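Long-range contacts in oligopeptide ABC transporter OppAIV (Borrelia burgdorferi B31, PDB 4GL8), which probably binds oligopeptides outside the inner membrane and hands them to an ABC transporter for uptake: residues A[73-78]-A[519-524]; A[63-68]-A[175-180]; A[59-64]-A[203-208]; A[279-284]-A[512-517]. All coordinates share one frame; numbering follows the deposited sequence.

Interaction 1 of 4, residues A[73-78]-A[519-524]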
loop_
_atom_site.group_PDB
_atom_site.type_symbol
_atom_site.label_atom_id
_atom_site.label_comp_id
_atom_site.label_asym_id
_atom_site.label_seq_id
_atom_site.Cartn_x
_atom_site.Cartn_y
_atom_site.Cartn_z
ATOM N N GLY A 73 1.839 11.222 -9.379
ATOM C CA GLY A 73 1.727 10.409 -10.599
ATOM C C GLY A 73 3.045 9.674 -10.909
ATOM O O GLY A 73 3.778 9.315 -9.999
ATOM N N TYR A 74 3.339 9.500 -12.201
ATOM C CA TYR A 74 4.556 8.832 -12.689
ATOM C C TYR A 74 5.359 9.750 -13.602
ATOM O O TYR A 74 4.869 10.764 -14.055
ATOM C CB TYR A 74 4.186 7.572 -13.485
ATOM C CG TYR A 74 3.340 7.873 -14.691
ATOM C CD1 TYR A 74 3.919 8.266 -15.879
ATOM C CD2 TYR A 74 1.953 7.840 -14.618
ATOM C CE1 TYR A 74 3.148 8.576 -16.983
ATOM C CE2 TYR A 74 1.159 8.169 -15.717
ATOM C CZ TYR A 74 1.774 8.519 -16.900
ATOM O OH TYR A 74 1.019 8.840 -18.011
ATOM N N ARG A 75 6.591 9.361 -13.896
ATOM C CA ARG A 75 7.460 10.107 -14.818
ATOM C C ARG A 75 8.579 9.159 -15.261
ATOM O O ARG A 75 8.672 8.030 -14.731
ATOM C CB ARG A 75 8.028 11.378 -14.143
ATOM C CG ARG A 75 8.982 11.088 -12.981
ATOM C CD ARG A 75 9.661 12.353 -12.481
ATOM N NE ARG A 75 10.575 12.047 -11.394
ATOM C CZ ARG A 75 11.119 12.933 -10.566
ATOM N NH1 ARG A 75 10.835 14.218 -10.646
ATOM N NH2 ARG A 75 11.931 12.505 -9.612
ATOM N N PRO A 76 9.408 9.588 -16.243
ATOM C CA PRO A 76 10.378 8.649 -16.785
ATOM C C PRO A 76 11.257 8.163 -15.666
ATOM O O PRO A 76 11.562 8.924 -14.751
ATOM C CB PRO A 76 11.183 9.496 -17.788
ATOM C CG PRO A 76 10.236 10.568 -18.215
ATOM C CD PRO A 76 9.418 10.874 -16.977
ATOM N N GLY A 77 11.597 6.882 -15.719
ATOM C CA GLY A 77 12.520 6.262 -14.782
ATOM C C GLY A 77 13.606 5.577 -15.583
ATOM O O GLY A 77 14.358 6.240 -16.284
ATOM N N LEU A 78 13.671 4.248 -15.534
ATOM C CA LEU A 78 14.678 3.543 -16.349
ATOM C C LEU A 78 14.453 3.844 -17.830
ATOM O O LEU A 78 15.400 4.080 -18.571
ATOM C CB LEU A 78 14.659 2.038 -16.081
ATOM C CG LEU A 78 15.043 1.563 -14.682
ATOM C CD1 LEU A 78 14.625 0.119 -14.483
ATOM C CD2 LEU A 78 16.541 1.686 -14.515
ATOM N N ARG A 519 4.057 9.112 -2.763
ATOM C CA ARG A 519 5.212 8.668 -3.555
ATOM C C ARG A 519 6.306 9.700 -3.364
ATOM O O ARG A 519 6.252 10.773 -3.956
ATOM C CB ARG A 519 4.845 8.528 -5.018
ATOM C CG ARG A 519 4.219 7.179 -5.355
ATOM C CD ARG A 519 3.691 7.186 -6.788
ATOM N NE ARG A 519 3.028 5.931 -7.135
ATOM C CZ ARG A 519 2.451 5.669 -8.309
ATOM N NH1 ARG A 519 2.446 6.572 -9.288
ATOM N NH2 ARG A 519 1.868 4.509 -8.494
ATOM N N PHE A 520 7.259 9.402 -2.491
ATOM C CA PHE A 520 8.311 10.353 -2.184
ATOM C C PHE A 520 9.662 9.985 -2.735
ATOM O O PHE A 520 10.074 8.826 -2.646
ATOM C CB PHE A 520 8.453 10.526 -0.676
ATOM C CG PHE A 520 7.179 10.881 -0.003
ATOM C CD1 PHE A 520 6.436 11.978 -0.429
ATOM C CD2 PHE A 520 6.700 10.117 1.045
ATOM C CE1 PHE A 520 5.245 12.308 0.182
ATOM C CE2 PHE A 520 5.518 10.458 1.655
ATOM C CZ PHE A 520 4.795 11.553 1.229
ATOM N N ASN A 521 10.349 11.009 -3.248
ATOM C CA ASN A 521 11.740 10.932 -3.693
ATOM C C ASN A 521 12.614 11.806 -2.778
ATOM O O ASN A 521 12.792 13.040 -2.991
ATOM C CB ASN A 521 11.853 11.395 -5.143
ATOM C CG ASN A 521 13.194 11.056 -5.766
ATOM O OD1 ASN A 521 14.248 10.970 -5.095
ATOM N ND2 ASN A 521 13.165 10.865 -7.066
ATOM N N LEU A 522 13.136 11.171 -1.737
ATOM C CA LEU A 522 13.879 11.885 -0.728
ATOM C C LEU A 522 15.238 12.353 -1.277
ATOM O O LEU A 522 15.847 13.213 -0.690
ATOM C CB LEU A 522 14.037 11.031 0.534
ATOM C CG LEU A 522 12.736 10.512 1.158
ATOM C CD1 LEU A 522 13.047 9.634 2.355
ATOM C CD2 LEU A 522 11.805 11.630 1.574
ATOM N N SER A 523 15.695 11.806 -2.407
ATOM C CA SER A 523 16.929 12.290 -3.052
ATOM C C SER A 523 16.822 13.723 -3.562
ATOM O O SER A 523 17.847 14.337 -3.836
ATOM C CB SER A 523 17.354 11.409 -4.217
ATOM O OG SER A 523 16.593 11.720 -5.361
ATOM N N GLU A 524 15.594 14.232 -3.715
ATOM C CA GLU A 524 15.375 15.614 -4.129
ATOM C C GLU A 524 15.447 16.588 -2.949
ATOM O O GLU A 524 15.306 17.811 -3.143
ATOM C CB GLU A 524 14.037 15.745 -4.858
ATOM C CG GLU A 524 14.048 14.993 -6.185
ATOM C CD GLU A 524 12.839 15.277 -7.063
ATOM O OE1 GLU A 524 11.938 16.040 -6.616
ATOM O OE2 GLU A 524 12.789 14.720 -8.196
HETATM O O HOH W 1 10.667 16.631 -9.033
#
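Arg75 turns its CG in between the backbone N and the carbonyl carbon (chi1 66°) and then runs fully extended, which carries its guanidinium across to Glu524, whose own extended chain arrives from the opposite direction. The salt bridge spans two parts of an OppA-like, family 5 solute-binding fold: the start of strand 74-84, in a five-stranded antiparallel sheet, and the 3-10 turn 522-524, in the C-terminal loop between strands 509-510 and 526-527. The grip is end-on with both nitrogens on one oxygen: Arg75 NH2 lies 2.8 Å from Glu524 OE2 in a fairly straight bond (160°), and Arg75 NH1 lies 3.2 Å from the same OE2. That oxygen sits in the guanidinium plane, while the carboxylate is turned 45° against it. Water 1 joins Arg75 NH1 to Glu524 OE1, which ties the second carboxylate oxygen to the same guanidinium.

Arg519 also reaches across, with its chain extended from CG to NE. Its main partner is Asp175, in a salt bridge through NH1, and that same nitrogen makes a weak bond of 3.1 Å to Gly73 O. Asn521 crosses Arg75 at about a right angle. Its OD1 is turned back toward Ser523, whereas Asn521 ND2 faces Arg75 NH2 at 3.3 Å, donor to donor.

Interaction 2 of 4, residues A[63-68]-A[175-180]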
loop_
_atom_site.group_PDB
_atom_site.type_symbol
_atom_site.label_atom_id
_atom_site.label_comp_id
_atom_site.label_asym_id
_atom_site.label_seq_id
_atom_site.Cartn_x
_atom_site.Cartn_y
_atom_site.Cartn_z
ATOM N N GLY A 63 12.072 2.254 -10.929
ATOM C CA GLY A 63 11.158 1.536 -11.780
ATOM C C GLY A 63 11.321 1.893 -13.249
ATOM O O GLY A 63 12.072 2.794 -13.602
ATOM N N ILE A 64 10.597 1.183 -14.115
ATOM C CA ILE A 64 10.622 1.502 -15.538
ATOM C C ILE A 64 10.121 2.952 -15.651
ATOM O O ILE A 64 10.660 3.764 -16.421
ATOM C CB ILE A 64 9.803 0.489 -16.377
ATOM C CG1 ILE A 64 10.470 -0.900 -16.333
ATOM C CG2 ILE A 64 9.730 0.940 -17.823
ATOM C CD1 ILE A 64 9.571 -2.046 -16.768
ATOM N N LEU A 65 9.104 3.258 -14.868
ATOM C CA LEU A 65 8.698 4.595 -14.627
ATOM C C LEU A 65 8.981 4.804 -13.153
ATOM O O LEU A 65 9.066 3.845 -12.398
ATOM C CB LEU A 65 7.225 4.802 -14.909
ATOM C CG LEU A 65 6.689 4.515 -16.301
ATOM C CD1 LEU A 65 5.436 5.331 -16.515
ATOM C CD2 LEU A 65 7.685 4.833 -17.388
ATOM N N ASP A 66 9.130 6.058 -12.772
ATOM C CA ASP A 66 9.482 6.467 -11.444
ATOM C C ASP A 66 8.279 7.275 -10.949
ATOM O O ASP A 66 7.423 7.678 -11.748
ATOM C CB ASP A 66 10.732 7.357 -11.577
ATOM C CG ASP A 66 11.393 7.721 -10.247
ATOM O OD1 ASP A 66 11.316 6.943 -9.273
ATOM O OD2 ASP A 66 12.039 8.795 -10.192
ATOM N N GLY A 67 8.204 7.505 -9.640
ATOM C CA GLY A 67 7.140 8.292 -9.050
ATOM C C GLY A 67 7.440 9.752 -9.265
ATOM O O GLY A 67 8.604 10.176 -9.287
ATOM N N ASP A 68 6.377 10.522 -9.438
ATOM C CA ASP A 68 6.489 11.940 -9.581
ATOM C C ASP A 68 6.212 12.577 -8.228
ATOM O O ASP A 68 5.058 12.646 -7.813
ATOM C CB ASP A 68 5.508 12.457 -10.636
ATOM C CG ASP A 68 5.698 13.934 -10.930
ATOM O OD1 ASP A 68 5.436 14.349 -12.067
ATOM O OD2 ASP A 68 6.130 14.678 -10.034
ATOM N N ASP A 175 0.960 4.028 -14.548
ATOM C CA ASP A 175 1.076 4.470 -13.165
ATOM C C ASP A 175 1.403 3.270 -12.248
ATOM O O ASP A 175 2.077 3.392 -11.238
ATOM C CB ASP A 175 -0.213 5.169 -12.744
ATOM C CG ASP A 175 -0.062 5.873 -11.450
ATOM O OD1 ASP A 175 0.754 6.810 -11.380
ATOM O OD2 ASP A 175 -0.732 5.472 -10.492
ATOM N N MET A 176 0.967 2.110 -12.700
ATOM C CA MET A 176 1.157 0.817 -12.073
ATOM C C MET A 176 2.633 0.393 -12.042
ATOM O O MET A 176 3.082 -0.284 -11.109
ATOM C CB MET A 176 0.318 -0.152 -12.914
ATOM C CG MET A 176 0.051 -1.515 -12.399
ATOM S SD MET A 176 -1.354 -2.163 -13.365
ATOM C CE MET A 176 -1.825 -3.363 -12.140
ATOM N N LEU A 177 3.397 0.794 -13.056
ATOM C CA LEU A 177 4.802 0.453 -13.143
ATOM C C LEU A 177 5.677 1.032 -12.033
ATOM O O LEU A 177 6.836 0.591 -11.864
ATOM C CB LEU A 177 5.377 0.820 -14.505
ATOM C CG LEU A 177 4.918 -0.017 -15.674
ATOM C CD1 LEU A 177 5.397 0.612 -16.995
ATOM C CD2 LEU A 177 5.411 -1.461 -15.545
ATOM N N VAL A 178 5.151 2.022 -11.310
ATOM C CA VAL A 178 5.851 2.667 -10.231
ATOM C C VAL A 178 5.768 1.805 -8.973
ATOM O O VAL A 178 6.610 1.902 -8.118
ATOM C CB VAL A 178 5.273 4.096 -9.994
ATOM C CG1 VAL A 178 5.943 4.794 -8.821
ATOM C CG2 VAL A 178 5.453 4.912 -11.263
ATOM N N HIS A 179 4.753 0.950 -8.864
ATOM C CA HIS A 179 4.600 0.051 -7.750
ATOM C C HIS A 179 5.746 -0.980 -7.703
ATOM O O HIS A 179 6.195 -1.467 -8.729
ATOM C CB HIS A 179 3.268 -0.656 -7.872
ATOM C CG HIS A 179 2.918 -1.497 -6.684
ATOM N ND1 HIS A 179 2.888 -2.876 -6.729
ATOM C CD2 HIS A 179 2.560 -1.157 -5.428
ATOM C CE1 HIS A 179 2.541 -3.349 -5.548
ATOM N NE2 HIS A 179 2.330 -2.324 -4.743
ATOM N N GLN A 180 6.184 -1.302 -6.485
ATOM C CA GLN A 180 7.405 -2.064 -6.253
ATOM C C GLN A 180 7.403 -3.434 -6.875
ATOM O O GLN A 180 8.419 -3.867 -7.319
ATOM C CB GLN A 180 7.739 -2.142 -4.759
ATOM C CG GLN A 180 6.878 -3.088 -3.922
ATOM C CD GLN A 180 5.582 -2.479 -3.410
ATOM O OE1 GLN A 180 5.297 -1.293 -3.589
ATOM N NE2 GLN A 180 4.799 -3.298 -2.752
HETATM O O HOH W 2 8.625 -0.647 -13.026
#
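Apolar packing joins strand 65-67, at the edge of the five-stranded antiparallel sheet, to the type I turn Met176-His179 at the C-terminal side of helix 173-176, and no direct hydrogen bond crosses between the two segments. The turn is closed by His179 N bonded to Met176 O, and it presents Leu177 and Val178 to the strand.

Val178 lays both methyls along the Asp66-Gly67 peptide. CG1, anti to the backbone N (chi1 178°), rests 3.6 Å from Gly67 N, and CG2 lies 3.4 Å from Asp66 O and 4.1 Å from Leu65 CB. At Gly67 the methyl therefore sits directly against the main chain.

Leu65 and Leu177 both direct their side chains into the interface and cross obliquely, with Leu65 CG 4.2 Å from Leu177 CD1. Phe93 of strand 90-95, two strands along in the sheet, touches Leu177, while Tyr74 packs on Leu65 and Val178, so the cluster continues into the sheet.

Beyond Val178, His179 and Gln180 point elsewhere and each pack against the bound peptide; the contact thus lies next to the peptide site.

The one polar link is water 2, which accepts from Ile64 N at 2.9 Å and donates to Leu177 O, though its modelled distance to that oxygen is suspiciously short. It supplies partners to two backbone groups. With no direct polar bond across it, the contact probably owes its cohesion mostly to apolar packing of the leucine and valine carbons.

Interaction 3 of 4, residues A[59-64]-A[203-208]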
loop_
_atom_site.group_PDB
_atom_site.type_symbol
_atom_site.label_atom_id
_atom_site.label_comp_id
_atom_site.label_asym_id
_atom_site.label_seq_id
_atom_site.Cartn_x
_atom_site.Cartn_y
_atom_site.Cartn_z
ATOM N N GLN A 59 13.399 4.417 -2.541
ATOM C CA GLN A 59 14.569 5.292 -2.506
ATOM C C GLN A 59 15.802 4.624 -3.084
ATOM O O GLN A 59 16.816 5.286 -3.267
ATOM C CB GLN A 59 14.895 5.786 -1.098
ATOM C CG GLN A 59 13.705 6.241 -0.283
ATOM C CD GLN A 59 12.866 7.268 -1.012
ATOM O OE1 GLN A 59 13.378 8.270 -1.507
ATOM N NE2 GLN A 59 11.566 7.007 -1.107
ATOM N N MET A 60 15.705 3.329 -3.397
ATOM C CA MET A 60 16.844 2.572 -3.831
ATOM C C MET A 60 16.711 1.986 -5.208
ATOM O O MET A 60 17.710 1.818 -5.851
ATOM C CB MET A 60 17.143 1.457 -2.854
ATOM C CG MET A 60 17.371 1.973 -1.459
ATOM S SD MET A 60 18.091 0.757 -0.367
ATOM C CE MET A 60 16.673 -0.242 -0.001
ATOM N N PHE A 61 15.494 1.660 -5.636
ATOM C CA PHE A 61 15.251 0.983 -6.907
ATOM C C PHE A 61 14.360 1.833 -7.798
ATOM O O PHE A 61 13.229 2.170 -7.446
ATOM C CB PHE A 61 14.651 -0.418 -6.680
ATOM C CG PHE A 61 15.586 -1.350 -5.963
ATOM C CD1 PHE A 61 15.646 -1.360 -4.574
ATOM C CD2 PHE A 61 16.463 -2.142 -6.669
ATOM C CE1 PHE A 61 16.561 -2.173 -3.918
ATOM C CE2 PHE A 61 17.366 -2.958 -6.018
ATOM C CZ PHE A 61 17.427 -2.968 -4.636
ATOM N N LEU A 62 14.914 2.162 -8.959
ATOM C CA LEU A 62 14.232 2.879 -10.018
ATOM C C LEU A 62 13.348 1.924 -10.818
ATOM O O LEU A 62 13.806 0.881 -11.265
ATOM C CB LEU A 62 15.284 3.485 -10.923
ATOM C CG LEU A 62 14.893 4.645 -11.808
ATOM C CD1 LEU A 62 14.341 5.799 -10.960
ATOM C CD2 LEU A 62 16.140 5.061 -12.600
ATOM N N GLY A 63 12.072 2.254 -10.929
ATOM C CA GLY A 63 11.158 1.536 -11.780
ATOM C C GLY A 63 11.321 1.893 -13.249
ATOM O O GLY A 63 12.072 2.794 -13.602
ATOM N N ILE A 64 10.597 1.183 -14.115
ATOM C CA ILE A 64 10.622 1.502 -15.538
ATOM C C ILE A 64 10.121 2.952 -15.651
ATOM O O ILE A 64 10.660 3.764 -16.421
ATOM C CB ILE A 64 9.803 0.489 -16.377
ATOM C CG1 ILE A 64 10.470 -0.900 -16.333
ATOM C CG2 ILE A 64 9.730 0.940 -17.823
ATOM C CD1 ILE A 64 9.571 -2.046 -16.768
ATOM N N MET A 203 23.378 -6.209 -1.381
ATOM C CA MET A 203 22.381 -5.523 -2.195
ATOM C C MET A 203 23.047 -4.563 -3.179
ATOM O O MET A 203 23.912 -3.815 -2.793
ATOM C CB MET A 203 21.414 -4.728 -1.319
ATOM C CG MET A 203 20.418 -3.970 -2.161
ATOM S SD MET A 203 19.189 -3.117 -1.207
ATOM C CE MET A 203 18.120 -4.475 -0.701
ATOM N N VAL A 204 22.640 -4.586 -4.441
ATOM C CA VAL A 204 23.069 -3.566 -5.393
ATOM C C VAL A 204 21.803 -2.985 -5.930
ATOM O O VAL A 204 20.787 -3.661 -5.955
ATOM C CB VAL A 204 23.938 -4.121 -6.553
ATOM C CG1 VAL A 204 25.226 -4.752 -6.018
ATOM C CG2 VAL A 204 23.142 -5.086 -7.416
ATOM N N VAL A 205 21.848 -1.724 -6.343
ATOM C CA VAL A 205 20.619 -0.967 -6.582
ATOM C C VAL A 205 20.746 -0.136 -7.851
ATOM O O VAL A 205 21.845 0.053 -8.368
ATOM C CB VAL A 205 20.312 -0.008 -5.395
ATOM C CG1 VAL A 205 20.449 -0.723 -4.051
ATOM C CG2 VAL A 205 21.224 1.210 -5.422
ATOM N N SER A 206 19.607 0.396 -8.299
ATOM C CA SER A 206 19.501 1.218 -9.508
ATOM C C SER A 206 19.156 2.673 -9.229
ATOM O O SER A 206 19.243 3.508 -10.117
ATOM C CB SER A 206 18.412 0.634 -10.420
ATOM O OG SER A 206 17.194 0.500 -9.698
ATOM N N GLY A 207 18.756 2.990 -8.004
ATOM C CA GLY A 207 18.225 4.330 -7.691
ATOM C C GLY A 207 19.236 5.219 -6.985
ATOM O O GLY A 207 20.421 4.887 -6.901
ATOM N N PRO A 208 18.765 6.359 -6.453
ATOM C CA PRO A 208 19.582 7.424 -5.833
ATOM C C PRO A 208 20.377 7.008 -4.607
ATOM O O PRO A 208 21.426 7.598 -4.369
ATOM C CB PRO A 208 18.567 8.500 -5.438
ATOM C CG PRO A 208 17.224 7.883 -5.574
ATOM C CD PRO A 208 17.326 6.660 -6.423
HETATM O O HOH W 3 15.326 -1.096 -10.807
#
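Gly207 N donates to Met60 O at 2.7 Å, coming from above the carbonyl plane (43° out of it) and bending to 134° at the hydrogen. The same oxygen takes a second, weak bond from Ser206 N. Ser206 OG returns the link by accepting from Leu62 N at 2.9 Å. With chi1 at 54°, that hydroxyl is tucked between its own backbone N and carbonyl carbon, facing the N-H of Leu62. Water 3 accepts from Ser206 OG at 2.7 Å and donates to Leu62 O, bridging the two loops; the hydroxyl thus accepts from Leu62 N and donates to the water.

These bonds pin two irregular loops of the solute-binding fold at nearly a right angle: the connection from helix 51-57 to strand 65-67, and the approach to strand 209-215. Gln59 secures the first loop further, its amide bonded to Phe520 O and Leu522 N of the C-terminal loop.

Around this buried polar core the side chains close in. Phe61 crosses Val205 at about a right angle and has Val205 CB over one face, with CG1 3.8 Å from Phe61 CZ. At the ring edge Met203 SD makes a Met-aromatic contact, 5.0 Å from the centroid of the Phe61 ring. Met60 CE meets that sulfur from another direction, 4.0 Å from Met203 SD. Pro208 CD rests 3.5 Å from Gln59 O.

Interaction 4 of 4, residues A[279-284]-A[512-517]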
loop_
_atom_site.group_PDB
_atom_site.type_symbol
_atom_site.label_atom_id
_atom_site.label_comp_id
_atom_site.label_asym_id
_atom_site.label_seq_id
_atom_site.Cartn_x
_atom_site.Cartn_y
_atom_site.Cartn_z
ATOM N N ASP A 279 5.806 23.472 11.022
ATOM C CA ASP A 279 6.496 22.339 10.425
ATOM C C ASP A 279 5.593 21.116 10.342
ATOM O O ASP A 279 6.075 20.018 10.126
ATOM C CB ASP A 279 7.807 22.043 11.175
ATOM C CG ASP A 279 7.597 21.682 12.632
ATOM O OD1 ASP A 279 8.616 21.529 13.348
ATOM O OD2 ASP A 279 6.431 21.543 13.081
ATOM N N TYR A 280 4.287 21.325 10.504
ATOM C CA TYR A 280 3.289 20.261 10.415
ATOM C C TYR A 280 2.612 20.325 9.058
ATOM O O TYR A 280 2.308 21.414 8.556
ATOM C CB TYR A 280 2.232 20.406 11.519
ATOM C CG TYR A 280 1.049 19.452 11.415
ATOM C CD1 TYR A 280 1.112 18.171 11.959
ATOM C CD2 TYR A 280 -0.144 19.846 10.789
ATOM C CE1 TYR A 280 0.033 17.289 11.870
ATOM C CE2 TYR A 280 -1.226 18.985 10.700
ATOM C CZ TYR A 280 -1.127 17.706 11.242
ATOM O OH TYR A 280 -2.180 16.856 11.153
ATOM N N TYR A 281 2.366 19.150 8.494
ATOM C CA TYR A 281 1.742 19.006 7.194
ATOM C C TYR A 281 0.653 17.952 7.288
ATOM O O TYR A 281 0.694 17.084 8.154
ATOM C CB TYR A 281 2.745 18.512 6.184
ATOM C CG TYR A 281 3.860 19.464 5.843
ATOM C CD1 TYR A 281 4.900 19.703 6.744
ATOM C CD2 TYR A 281 3.916 20.086 4.596
ATOM C CE1 TYR A 281 5.944 20.556 6.422
ATOM C CE2 TYR A 281 4.966 20.936 4.272
ATOM C CZ TYR A 281 5.975 21.164 5.197
ATOM O OH TYR A 281 7.025 21.993 4.882
ATOM N N SER A 282 -0.306 18.028 6.379
ATOM C CA SER A 282 -1.439 17.126 6.409
ATOM C C SER A 282 -2.067 17.094 5.042
ATOM O O SER A 282 -2.197 18.134 4.391
ATOM C CB SER A 282 -2.473 17.603 7.440
ATOM O OG SER A 282 -3.522 16.669 7.493
ATOM N N MET A 283 -2.450 15.903 4.604
ATOM C CA MET A 283 -3.106 15.761 3.320
ATOM C C MET A 283 -4.002 14.551 3.290
ATOM O O MET A 283 -3.657 13.513 3.855
ATOM C CB MET A 283 -2.068 15.629 2.202
ATOM C CG MET A 283 -2.678 15.765 0.818
ATOM S SD MET A 283 -1.478 15.811 -0.504
ATOM C CE MET A 283 -0.933 17.521 -0.429
ATOM N N GLY A 284 -5.145 14.703 2.624
ATOM C CA GLY A 284 -5.954 13.578 2.205
ATOM C C GLY A 284 -5.150 12.700 1.231
ATOM O O GLY A 284 -4.604 13.205 0.252
ATOM N N TRP A 512 10.801 18.479 -0.424
ATOM C CA TRP A 512 9.798 17.495 -0.061
ATOM C C TRP A 512 8.435 18.141 0.177
ATOM O O TRP A 512 8.327 19.234 0.700
ATOM C CB TRP A 512 10.180 16.736 1.197
ATOM C CG TRP A 512 9.077 15.809 1.664
ATOM C CD1 TRP A 512 8.829 14.544 1.228
ATOM C CD2 TRP A 512 8.065 16.103 2.632
ATOM N NE1 TRP A 512 7.718 14.032 1.849
ATOM C CE2 TRP A 512 7.236 14.967 2.725
ATOM C CE3 TRP A 512 7.779 17.221 3.431
ATOM C CZ2 TRP A 512 6.132 14.908 3.596
ATOM C CZ3 TRP A 512 6.692 17.163 4.291
ATOM C CH2 TRP A 512 5.880 16.009 4.364
ATOM N N GLU A 513 7.390 17.403 -0.145
ATOM C CA GLU A 513 6.023 17.877 -0.013
ATOM C C GLU A 513 5.093 16.648 0.081
ATOM O O GLU A 513 5.361 15.663 -0.546
ATOM C CB GLU A 513 5.712 18.652 -1.285
ATOM C CG GLU A 513 4.650 19.688 -1.131
ATOM C CD GLU A 513 4.287 20.314 -2.466
ATOM O OE1 GLU A 513 4.679 19.752 -3.528
ATOM O OE2 GLU A 513 3.597 21.360 -2.433
ATOM N N PRO A 514 4.001 16.716 0.840
ATOM C CA PRO A 514 3.002 15.647 0.745
ATOM C C PRO A 514 2.400 15.499 -0.657
ATOM O O PRO A 514 2.290 16.491 -1.402
ATOM C CB PRO A 514 1.892 16.105 1.707
ATOM C CG PRO A 514 2.523 17.134 2.600
ATOM C CD PRO A 514 3.627 17.756 1.814
ATOM N N ASN A 515 2.015 14.277 -1.018
ATOM C CA ASN A 515 1.208 14.080 -2.205
ATOM C C ASN A 515 0.214 12.953 -2.029
ATOM O O ASN A 515 0.287 12.188 -1.084
ATOM C CB ASN A 515 2.093 13.926 -3.438
ATOM C CG ASN A 515 2.901 12.632 -3.444
ATOM O OD1 ASN A 515 2.418 11.568 -3.043
ATOM N ND2 ASN A 515 4.126 12.714 -3.951
ATOM N N ILE A 516 -0.715 12.827 -2.964
ATOM C CA ILE A 516 -1.923 12.033 -2.749
ATOM C C ILE A 516 -1.653 10.525 -2.668
ATOM O O ILE A 516 -2.422 9.799 -2.049
ATOM C CB ILE A 516 -3.015 12.398 -3.798
ATOM C CG1 ILE A 516 -4.364 11.772 -3.397
ATOM C CG2 ILE A 516 -2.622 11.932 -5.193
ATOM C CD1 ILE A 516 -5.586 12.400 -4.053
ATOM N N SER A 517 -0.541 10.068 -3.241
ATOM C CA SER A 517 -0.171 8.666 -3.243
ATOM C C SER A 517 1.016 8.345 -2.328
ATOM O O SER A 517 1.486 7.217 -2.325
ATOM C CB SER A 517 0.189 8.239 -4.671
ATOM O OG SER A 517 1.234 9.056 -5.171
#
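Tyr281 and Trp512 meet in a T-shaped, edge-to-face pair, the indole edge pointing into the phenol face, where strand 280-285 of the solute-binding fold is overlain by the C-terminal loop after strand 509-510. The ring planes stand 71° apart. Trp512 CZ3 is poised over the centre of the Tyr281 ring, about equally far from its atoms and 4.0 Å from Tyr281 CD1. Phe263 stacks on the same indole, so the pair belongs to a larger aromatic cluster, and Tyr281 OH is bonded to Asn506.

Pro514 crosses Tyr281 at about a right angle and sets its own ring against the phenol, with Pro514 CD 3.6 Å from Tyr281 CD2. Its CB serves a second neighbour, lying 3.8 Å from Met283 CE. The proline is thus wedged between two side chains that project from the same side of the strand.

Met283 starts with CG anti to its backbone N (chi1 -168°) and bends at chi3 (-80°), which folds its methyl back over the proline. Across the segments there is no hydrogen bond; the strand instead pairs with strand 492-504. The sulfur itself lies against the loop backbone, Met283 SD being 3.6 Å from Asn515 CA.

From the N terminus, the stretch after helix 51-57 opens two contacts in succession, interaction 3 and then interaction 2, which share Gly63 and Ile64. Interaction 2 closes first, onto 175-180, and interaction 3 afterwards, onto 203-208. Strand 74-84 opens interaction 1, whose long closure to 519-524 crosses both. Interaction 4 opens and closes within that span, in series with interactions 2 and 3. Strands 65-67 and 74-84, neighbours in one sheet, bring interactions 1 and 2 together. The C-terminal loop 512-524 serves interactions 1 and 4, with Phe520 packed against Trp512, and also bonds to the first loop of interaction 3. It thereby ties the five-stranded sheet to strand 280-285.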